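Local coordinates for imidazolonepropionase (Unidentified, PDB 2Q09), which catalyses the hydrolytic opening of imidazolone-5-propanoate to N-formimidoyl-L-glutamate, the third step of histidine degradation, with a metal ion in its active site, at residues 134-139 with 374-379. Sequence-based numbering, arbitrary orientation.
Sequences GVTTVE and DFLVWN
Leu376 presses its branched end onto the backbone of Gly134, with CD1 only 3.3 Å from Gly134 O and 3.7 Å from Gly134 CA. This is the tight end of the contact. Gly134 ends helix 116-133 in a Schellman motif with positive phi (109°), which already favours glycine; in addition, a beta carbon here would collide with Leu376 CD1 and crowd the ring of Trp378. The other branch of Leu376 reaches Thr136, CD2 lying 4.0 Å from Thr136 CG2, the two side chains alongside and pointing opposite ways. With CG anti to its own carbonyl carbon (chi1 -44°), Leu376 spreads both methyls over the turn into strand 135-141, and Leu68 of strand 63-73 adds to the same apolar patch. Cutting Leu376 back to an alanine is likely to open a gap over Gly134 and leave the Thr136 methyl without its leucine neighbour.

Farther along, the fit is looser and polar. Thr136 OG1 stays 4.2 Å from Asp374 OD2, too far for a direct bond, and a water fills the interval. It lies 2.6 Å from Thr136 OG1 and 2.6 Å from Thr137 OG1, and donates to Asp374 OD2 at 2.9 Å. Threonine suits position 136 because its methyl meets leucine while its hydroxyl meets the water and makes a weak hydrogen bond to Leu68 O. The carboxylate is also held by a salt bridge from OD2 to Arg168 and by the backbone N of Asn401 at OD1.

The two nearly antiparallel segments share no direct hydrogen bond, because strand 63-73 pairs with each; TIM-barrel strand 135-141 thus meets strand 375-378 through leucine methyls laid on a glycine backbone and a threonine methyl, and through a bridging water, where Arg168 probably helps stabilise the negative charge of Asp374.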
ATOM      1  N   GLY A 134       3.074   6.361 -11.633  1.00 22.80           N
ATOM      2  CA  GLY A 134       3.469   5.024 -12.036  1.00 21.83           C
ATOM      3  C   GLY A 134       2.903   3.913 -11.163  1.00 19.80           C
ATOM      4  O   GLY A 134       3.304   2.761 -11.299  1.00 19.25           O
ATOM      5  N   VAL A 135       1.973   4.236 -10.269  1.00 18.60           N
ATOM      6  CA  VAL A 135       1.392   3.203  -9.409  1.00 19.56           C
ATOM      7  C   VAL A 135       0.368   2.399 -10.215  1.00 19.55           C
ATOM      8  O   VAL A 135      -0.566   2.966 -10.780  1.00 21.41           O
ATOM      9  CB  VAL A 135       0.699   3.812  -8.177  1.00 20.92           C
ATOM     10  CG1 VAL A 135       0.047   2.705  -7.344  1.00 18.35           C
ATOM     11  CG2 VAL A 135       1.727   4.566  -7.315  1.00 20.49           C
ATOM     12  N   THR A 136       0.547   1.083 -10.271  1.00 19.62           N
ATOM     13  CA  THR A 136      -0.358   0.231 -11.039  1.00 20.90           C
ATOM     14  C   THR A 136      -1.204  -0.676 -10.156  1.00 20.75           C
ATOM     15  O   THR A 136      -2.167  -1.283 -10.623  1.00 21.46           O
ATOM     16  CB  THR A 136       0.426  -0.606 -12.064  1.00 21.18           C
ATOM     17  OG1 THR A 136       1.510  -1.272 -11.407  1.00 22.56           O
ATOM     18  CG2 THR A 136       0.974   0.299 -13.163  1.00 21.56           C
ATOM     19  N   THR A 137      -0.837  -0.772  -8.883  1.00 20.67           N
ATOM     20  CA  THR A 137      -1.594  -1.555  -7.907  1.00 21.36           C
ATOM     21  C   THR A 137      -1.599  -0.761  -6.606  1.00 21.78           C
ATOM     22  O   THR A 137      -0.539  -0.360  -6.111  1.00 20.80           O
ATOM     23  CB  THR A 137      -0.962  -2.936  -7.617  1.00 21.39           C
ATOM     24  OG1 THR A 137      -1.025  -3.758  -8.787  1.00 23.66           O
ATOM     25  CG2 THR A 137      -1.713  -3.629  -6.478  1.00 20.24           C
ATOM     26  N   VAL A 138      -2.784  -0.514  -6.064  1.00 19.54           N
ATOM     27  CA  VAL A 138      -2.897   0.229  -4.815  1.00 20.18           C
ATOM     28  C   VAL A 138      -3.797  -0.524  -3.843  1.00 21.67           C
ATOM     29  O   VAL A 138      -4.781  -1.136  -4.247  1.00 21.44           O
ATOM     30  CB  VAL A 138      -3.476   1.658  -5.048  1.00 19.26           C
ATOM     31  CG1 VAL A 138      -4.866   1.575  -5.696  1.00 19.05           C
ATOM     32  CG2 VAL A 138      -3.568   2.409  -3.726  1.00 20.00           C
ATOM     33  N   GLU A 139      -3.431  -0.502  -2.565  1.00 22.03           N
ATOM     34  CA  GLU A 139      -4.221  -1.148  -1.523  1.00 21.27           C
ATOM     35  C   GLU A 139      -5.014  -0.040  -0.828  1.00 22.80           C
ATOM     36  O   GLU A 139      -4.450   1.001  -0.465  1.00 21.78           O
ATOM     37  CB  GLU A 139      -3.308  -1.833  -0.505  1.00 21.77           C
ATOM     38  CG  GLU A 139      -4.061  -2.625   0.577  1.00 21.99           C
ATOM     39  CD  GLU A 139      -4.061  -1.935   1.937  1.00 25.37           C
ATOM     40  OE1 GLU A 139      -3.853  -0.697   1.999  1.00 25.31           O
ATOM     41  OE2 GLU A 139      -4.278  -2.636   2.950  1.00 26.83           O
ATOM     42  N   ASP A 374       2.548  -5.623 -15.973  1.00 24.63           N
ATOM     43  CA  ASP A 374       2.353  -4.319 -15.343  1.00 24.41           C
ATOM     44  C   ASP A 374       3.737  -3.689 -15.311  1.00 23.64           C
ATOM     45  O   ASP A 374       4.546  -3.999 -14.433  1.00 25.96           O
ATOM     46  CB  ASP A 374       1.816  -4.485 -13.916  1.00 24.16           C
ATOM     47  CG  ASP A 374       0.351  -4.868 -13.882  1.00 26.35           C
ATOM     48  OD1 ASP A 374      -0.200  -5.227 -14.946  1.00 26.05           O
ATOM     49  OD2 ASP A 374      -0.249  -4.813 -12.783  1.00 25.86           O
ATOM     50  N   PHE A 375       4.022  -2.824 -16.276  1.00 23.35           N
ATOM     51  CA  PHE A 375       5.331  -2.196 -16.320  1.00 22.80           C
ATOM     52  C   PHE A 375       5.266  -0.752 -16.779  1.00 23.38           C
ATOM     53  O   PHE A 375       4.232  -0.288 -17.288  1.00 22.68           O
ATOM     54  CB  PHE A 375       6.281  -3.013 -17.208  1.00 23.09           C
ATOM     55  CG  PHE A 375       5.801  -3.204 -18.616  1.00 24.24           C
ATOM     56  CD1 PHE A 375       6.051  -2.249 -19.595  1.00 23.97           C
ATOM     57  CD2 PHE A 375       5.106  -4.356 -18.967  1.00 23.42           C
ATOM     58  CE1 PHE A 375       5.630  -2.446 -20.912  1.00 24.15           C
ATOM     59  CE2 PHE A 375       4.679  -4.566 -20.276  1.00 24.02           C
ATOM     60  CZ  PHE A 375       4.937  -3.608 -21.251  1.00 25.08           C
ATOM     61  N   LEU A 376       6.378  -0.044 -16.608  1.00 22.00           N
ATOM     62  CA  LEU A 376       6.440   1.367 -16.949  1.00 21.67           C
ATOM     63  C   LEU A 376       7.663   1.726 -17.781  1.00 21.86           C
ATOM     64  O   LEU A 376       8.759   1.227 -17.528  1.00 21.85           O
ATOM     65  CB  LEU A 376       6.494   2.193 -15.662  1.00 22.10           C
ATOM     66  CG  LEU A 376       5.544   1.803 -14.527  1.00 21.15           C
ATOM     67  CD1 LEU A 376       5.940   2.533 -13.255  1.00 20.51           C
ATOM     68  CD2 LEU A 376       4.102   2.138 -14.935  1.00 20.16           C
ATOM     69  N   VAL A 377       7.474   2.612 -18.752  1.00 22.91           N
ATOM     70  CA  VAL A 377       8.577   3.085 -19.580  1.00 24.82           C
ATOM     71  C   VAL A 377       8.782   4.536 -19.165  1.00 23.18           C
ATOM     72  O   VAL A 377       7.878   5.364 -19.308  1.00 24.40           O
ATOM     73  CB  VAL A 377       8.243   3.039 -21.075  1.00 25.02           C
ATOM     74  CG1 VAL A 377       9.392   3.651 -21.876  1.00 25.50           C
ATOM     75  CG2 VAL A 377       8.011   1.601 -21.514  1.00 24.75           C
ATOM     76  N   TRP A 378       9.967   4.841 -18.643  1.00 24.11           N
ATOM     77  CA  TRP A 378      10.264   6.189 -18.171  1.00 23.43           C
ATOM     78  C   TRP A 378      11.120   7.005 -19.118  1.00 25.22           C
ATOM     79  O   TRP A 378      11.749   6.463 -20.026  1.00 26.18           O
ATOM     80  CB  TRP A 378      10.995   6.129 -16.839  1.00 22.19           C
ATOM     81  CG  TRP A 378      10.289   5.363 -15.775  1.00 21.23           C
ATOM     82  CD1 TRP A 378      10.364   4.019 -15.533  1.00 21.14           C
ATOM     83  CD2 TRP A 378       9.441   5.907 -14.761  1.00 20.90           C
ATOM     84  NE1 TRP A 378       9.619   3.693 -14.424  1.00 19.87           N
ATOM     85  CE2 TRP A 378       9.039   4.835 -13.931  1.00 21.28           C
ATOM     86  CE3 TRP A 378       8.976   7.201 -14.477  1.00 21.18           C
ATOM     87  CZ2 TRP A 378       8.206   5.021 -12.820  1.00 18.78           C
ATOM     88  CZ3 TRP A 378       8.145   7.388 -13.369  1.00 20.61           C
ATOM     89  CH2 TRP A 378       7.768   6.298 -12.556  1.00 20.75           C
ATOM     90  N   ASN A 379      11.156   8.315 -18.899  1.00 25.90           N
ATOM     91  CA  ASN A 379      11.987   9.168 -19.725  1.00 26.42           C
ATOM     92  C   ASN A 379      13.259   9.525 -18.956  1.00 27.49           C
ATOM     93  O   ASN A 379      14.100  10.268 -19.457  1.00 28.26           O
ATOM     94  CB  ASN A 379      11.232  10.429 -20.169  1.00 28.53           C
ATOM     95  CG  ASN A 379      10.830  11.316 -19.009  1.00 28.24           C
ATOM     96  OD1 ASN A 379      11.082  11.005 -17.843  1.00 30.97           O
ATOM     97  ND2 ASN A 379      10.195  12.436 -19.327  1.00 30.23           N
TER
HETATM   98  O   HOH W   1       0.914  -3.624 -10.468  1.00 23.74           O